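Local coordinates for retinoic acid receptor (Platynereis dumerilii, PDB 6EU9), which is a nuclear receptor from a marine annelid whose ligand-binding domain binds all-trans retinoic acid, probably as a low-affinity sensor controlling transcription, at residues 69-72 and 78-81; 152-157 and 175-180. All blocks are in the same frame, centred on the assembly; numbering follows the deposited sequence.

Contact 1. Residues 69-72 and 78-81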
loop_
_atom_site.group_PDB
_atom_site.type_symbol
_atom_site.label_atom_id
_atom_site.label_comp_id
_atom_site.label_asym_id
_atom_site.label_seq_id
_atom_site.Cartn_x
_atom_site.Cartn_y
_atom_site.Cartn_z
ATOM N N PRO A 69 -4.240 -6.836 -12.625
ATOM C CA PRO A 69 -4.429 -8.134 -11.990
ATOM C C PRO A 69 -3.453 -8.352 -10.874
ATOM O O PRO A 69 -2.301 -7.858 -10.941
ATOM C CB PRO A 69 -4.159 -9.132 -13.129
ATOM C CG PRO A 69 -4.469 -8.384 -14.371
ATOM C CD PRO A 69 -4.479 -6.912 -14.092
ATOM N N VAL A 70 -3.909 -9.052 -9.843
ATOM C CA VAL A 70 -3.052 -9.657 -8.823
ATOM C C VAL A 70 -2.421 -8.674 -7.859
ATOM O O VAL A 70 -2.348 -8.961 -6.661
ATOM C CB VAL A 70 -1.962 -10.658 -9.345
ATOM C CG1 VAL A 70 -2.537 -12.048 -9.469
ATOM C CG2 VAL A 70 -1.284 -10.255 -10.639
ATOM N N PHE A 71 -1.971 -7.531 -8.360
ATOM C CA PHE A 71 -1.281 -6.577 -7.508
ATOM C C PHE A 71 -2.133 -6.163 -6.301
ATOM O O PHE A 71 -1.683 -6.061 -5.224
ATOM C CB PHE A 71 -0.744 -5.335 -8.318
ATOM C CG PHE A 71 -0.158 -4.250 -7.446
ATOM C CD1 PHE A 71 1.115 -4.399 -6.873
ATOM C CD2 PHE A 71 -0.888 -3.098 -7.127
ATOM C CE1 PHE A 71 1.604 -3.432 -5.980
ATOM C CE2 PHE A 71 -0.380 -2.128 -6.262
ATOM C CZ PHE A 71 0.868 -2.280 -5.702
ATOM N N THR A 72 -3.375 -5.898 -6.608
ATOM C CA THR A 72 -4.457 -5.636 -5.672
ATOM C C THR A 72 -4.697 -6.735 -4.651
ATOM O O THR A 72 -5.125 -6.444 -3.550
ATOM C CB THR A 72 -5.737 -5.323 -6.481
ATOM O OG1 THR A 72 -5.801 -6.120 -7.715
ATOM C CG2 THR A 72 -5.683 -3.812 -6.839
ATOM N N ASP A 78 2.538 -4.237 1.217
ATOM C CA ASP A 78 3.363 -4.770 0.178
ATOM C C ASP A 78 3.130 -4.038 -1.120
ATOM O O ASP A 78 4.093 -3.751 -1.867
ATOM C CB ASP A 78 3.044 -6.267 0.013
ATOM C CG ASP A 78 3.713 -7.132 1.064
ATOM O OD1 ASP A 78 4.250 -6.547 2.057
ATOM O OD2 ASP A 78 3.744 -8.353 0.841
ATOM N N GLN A 79 1.853 -3.665 -1.374
ATOM C CA GLN A 79 1.577 -2.771 -2.499
ATOM C C GLN A 79 2.394 -1.493 -2.434
ATOM O O GLN A 79 3.012 -1.137 -3.450
ATOM C CB GLN A 79 0.091 -2.492 -2.585
ATOM C CG GLN A 79 -0.717 -3.740 -2.853
ATOM C CD GLN A 79 -2.217 -3.454 -2.674
ATOM O OE1 GLN A 79 -2.684 -2.521 -3.285
ATOM N NE2 GLN A 79 -2.990 -4.241 -1.812
ATOM N N ILE A 80 2.425 -0.893 -1.197
ATOM C CA ILE A 80 3.139 0.347 -0.968
ATOM C C ILE A 80 4.640 0.157 -1.137
ATOM O O ILE A 80 5.283 0.928 -1.818
ATOM C CB ILE A 80 2.790 0.978 0.399
ATOM C CG1 ILE A 80 1.352 1.500 0.334
ATOM C CG2 ILE A 80 3.640 2.191 0.770
ATOM C CD1 ILE A 80 0.800 1.982 1.654
ATOM N N THR A 81 5.171 -0.866 -0.491
ATOM C CA THR A 81 6.574 -1.249 -0.568
ATOM C C THR A 81 7.017 -1.457 -1.992
ATOM O O THR A 81 8.004 -0.856 -2.352
ATOM C CB THR A 81 6.799 -2.536 0.233
ATOM O OG1 THR A 81 6.179 -2.376 1.512
ATOM C CG2 THR A 81 8.227 -2.856 0.422
#
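Gln79, in the first turn of helix 76-97, packs against Phe71 in the loop that follows helix 47-66. The aromatic residue, the Asp78-Gln79 pair and the spacing between them match the signature sequence of nuclear receptor ligand-binding domains, which ties this loop to the helix after it. The glutamine chain begins beside its backbone N (chi1 -63°) and runs extended beyond CG, back toward the loop. Its CB meets the far end of the ring, 3.2 Å from Phe71 CZ. One carbon further on, CG passes over a ring face, making a CH-pi contact with the centroid at 3.9 Å, displaced toward the rim. CD then lies beside the loop backbone, 3.7 Å from Phe71 O, a van der Waals approach and not a hydrogen bond. At the tip OE1 stays near the ring, with Phe71 CE2 3.8 Å away, while NE2 faces Thr72 O at 3.5 Å without bonding to it. The stronger hold on NE2 comes from the bond it donates to Leu74 O, in the turn between the two segments, supplemented by a weak one to Ser75 O. The amide plane is turned 78° from the ring plane, and it is the aliphatic CG that lies over the ring face. Phe71 meets the helix because its CG lies opposite the backbone N (chi1 174°), which carries the ring toward Gln79. One residue earlier on the helix, the Asp78 carboxylate turns elsewhere and accepts bonds from the backbone N of Glu165 and of His166. On the Phe71 ring, the edge also abuts helix backbone: Gln79 O lies in the ring plane, 3.3 Å from CZ.

Contact 2. Residues 152-157 and 175-180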
loop_
_atom_site.group_PDB
_atom_site.type_symbol
_atom_site.label_atom_id
_atom_site.label_comp_id
_atom_site.label_asym_id
_atom_site.label_seq_id
_atom_site.Cartn_x
_atom_site.Cartn_y
_atom_site.Cartn_z
ATOM N N SER A 152 6.844 -3.804 -16.957
ATOM C CA SER A 152 6.507 -2.926 -15.842
ATOM C C SER A 152 5.905 -3.685 -14.685
ATOM O O SER A 152 6.316 -3.480 -13.552
ATOM C CB SER A 152 5.532 -1.871 -16.271
ATOM O OG SER A 152 5.953 -1.340 -17.563
ATOM N N LEU A 153 4.956 -4.592 -14.940
ATOM C CA LEU A 153 4.358 -5.376 -13.859
ATOM C C LEU A 153 5.374 -6.290 -13.229
ATOM O O LEU A 153 5.307 -6.532 -12.024
ATOM C CB LEU A 153 3.137 -6.188 -14.361
ATOM C CG LEU A 153 2.155 -6.678 -13.239
ATOM C CD1 LEU A 153 1.562 -5.502 -12.528
ATOM C CD2 LEU A 153 1.026 -7.443 -13.811
ATOM N N ILE A 154 6.263 -6.865 -14.053
ATOM C CA ILE A 154 7.299 -7.754 -13.570
ATOM C C ILE A 154 8.239 -7.009 -12.645
ATOM O O ILE A 154 8.671 -7.574 -11.635
ATOM C CB ILE A 154 8.007 -8.473 -14.717
ATOM C CG1 ILE A 154 7.103 -9.545 -15.300
ATOM C CG2 ILE A 154 9.470 -8.965 -14.416
ATOM C CD1 ILE A 154 7.601 -10.110 -16.613
ATOM N N CYS A 155 8.504 -5.750 -12.989
ATOM C CA CYS A 155 9.282 -4.861 -12.115
ATOM C C CYS A 155 8.561 -4.623 -10.841
ATOM O O CYS A 155 9.118 -4.793 -9.775
ATOM C CB CYS A 155 9.467 -3.470 -12.726
ATOM S SG CYS A 155 10.783 -3.415 -13.890
ATOM N N LEU A 156 7.296 -4.301 -10.994
ATOM C CA LEU A 156 6.377 -4.066 -9.899
ATOM C C LEU A 156 6.283 -5.252 -9.036
ATOM O O LEU A 156 6.451 -5.077 -7.813
ATOM C CB LEU A 156 5.021 -3.623 -10.372
ATOM C CG LEU A 156 4.078 -3.146 -9.285
ATOM C CD1 LEU A 156 4.655 -2.077 -8.360
ATOM C CD2 LEU A 156 2.735 -2.767 -9.840
ATOM N N ILE A 157 5.995 -6.405 -9.602
ATOM C CA ILE A 157 5.780 -7.601 -8.777
ATOM C C ILE A 157 7.060 -8.354 -8.568
ATOM O O ILE A 157 7.301 -9.359 -9.197
ATOM C CB ILE A 157 4.542 -8.456 -9.183
ATOM C CG1 ILE A 157 3.334 -7.501 -9.244
ATOM C CG2 ILE A 157 4.258 -9.507 -8.102
ATOM C CD1 ILE A 157 1.990 -8.146 -9.295
ATOM N N GLU A 175 5.396 -15.261 -11.141
ATOM C CA GLU A 175 5.771 -16.380 -12.090
ATOM C C GLU A 175 4.874 -16.566 -13.336
ATOM O O GLU A 175 5.388 -16.786 -14.409
ATOM C CB GLU A 175 5.910 -17.726 -11.362
ATOM C CG GLU A 175 6.808 -17.629 -10.167
ATOM C CD GLU A 175 7.111 -18.993 -9.605
ATOM O OE1 GLU A 175 6.095 -19.639 -9.248
ATOM O OE2 GLU A 175 8.309 -19.407 -9.557
ATOM N N PRO A 176 3.530 -16.519 -13.191
ATOM C CA PRO A 176 2.746 -16.629 -14.431
ATOM C C PRO A 176 3.031 -15.503 -15.426
ATOM O O PRO A 176 3.008 -15.772 -16.599
ATOM C CB PRO A 176 1.251 -16.560 -13.940
ATOM C CG PRO A 176 1.351 -15.975 -12.562
ATOM C CD PRO A 176 2.629 -16.475 -11.995
ATOM N N ILE A 177 3.271 -14.285 -14.968
ATOM C CA ILE A 177 3.555 -13.147 -15.868
ATOM C C ILE A 177 4.863 -13.342 -16.614
ATOM O O ILE A 177 4.993 -12.993 -17.765
ATOM C CB ILE A 177 3.624 -11.804 -15.129
ATOM C CG1 ILE A 177 2.476 -11.726 -14.105
ATOM C CG2 ILE A 177 3.645 -10.646 -16.133
ATOM C CD1 ILE A 177 2.703 -10.755 -12.936
ATOM N N LEU A 178 5.830 -13.925 -15.943
ATOM C CA LEU A 178 7.055 -14.311 -16.546
ATOM C C LEU A 178 6.864 -15.366 -17.613
ATOM O O LEU A 178 7.399 -15.248 -18.721
ATOM C CB LEU A 178 7.996 -14.828 -15.481
ATOM C CG LEU A 178 8.491 -13.706 -14.568
ATOM C CD1 LEU A 178 8.990 -14.251 -13.231
ATOM C CD2 LEU A 178 9.516 -12.878 -15.401
ATOM N N GLU A 179 6.068 -16.390 -17.312
ATOM C CA GLU A 179 5.821 -17.431 -18.282
ATOM C C GLU A 179 5.073 -16.857 -19.490
ATOM O O GLU A 179 5.374 -17.160 -20.628
ATOM C CB GLU A 179 5.102 -18.580 -17.609
ATOM C CG GLU A 179 5.250 -19.876 -18.363
ATOM C CD GLU A 179 6.672 -20.408 -18.506
ATOM O OE1 GLU A 179 7.639 -19.829 -17.909
ATOM O OE2 GLU A 179 6.813 -21.436 -19.224
ATOM N N THR A 180 4.134 -15.981 -19.190
ATOM C CA THR A 180 3.320 -15.321 -20.205
ATOM C C THR A 180 4.162 -14.443 -21.076
ATOM O O THR A 180 3.954 -14.438 -22.300
ATOM C CB THR A 180 2.258 -14.444 -19.572
ATOM O OG1 THR A 180 1.580 -15.273 -18.634
ATOM C CG2 THR A 180 1.330 -13.993 -20.566
#
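In both Ile154 and Ile177, CG1 stands beside the backbone N and CG2 across from it (chi1 -73° and -43°), and these settings bring the two branched side chains together between helices 145-156 and 167-188. They slide past each other in opposite directions, with Ile154 CG1 3.7 Å from Ile177 CG2. Further out, Ile154 CD1 reaches Leu178 CD2 at 3.6 Å, the leucine methyl also lying near Ile154 CG2. Leu153 comes in from the preceding position and crosses Ile177 at about a right angle, its CD2 3.8 Å from Ile177 CD1. The helices run nearly antiparallel, at 152° with local axes 9.9 Å apart; in the layered helical sandwich of the nuclear receptor ligand-binding domain they correspond to H8 and H9. The side chains that meet between 152-157 and 175-180 are all apolar, while just before the latter Gln174 NE2 bonds to Ile154 O. An alanine in place of Ile154 would lack the CG1-CD1 arm and CG2, and is likely to leave Ile177 CG2 and Leu178 CD2 without their shared partner. Leu203 of helix 195-222 packs on Ile154 as well, and Ile15 of helix 6-22 on Leu153. Within the second helix, Thr180 satisfies its hydroxyl locally: OG1 donates to Pro176 O at 2.5 Å from above the carbonyl plane, whereas Thr180 N bonds to the same oxygen from the opposite face.

Overall arrangement
Contact 1 precedes contact 2 along the chain, and their centres lie about 12 Å apart on the same side of the chain's centre. They touch directly where helix 145-156 ends. Phe71 CD1 packs 3.8 Å from Leu156 CD2, and Ile157 CD1 lies 4.0 Å from Phe71 CB and 4.1 Å from Val70 CG2. The loop 69-72 thus bridges helix 76-97 and the end of helix 145-156, which in turn leans on helix 167-188. Both contacts belong to the helical scaffold of the retinoic acid-binding domain. In the assembly the helix of contact 1 also meets the second subunit, where Ile80 packs on Ile232 of that subunit.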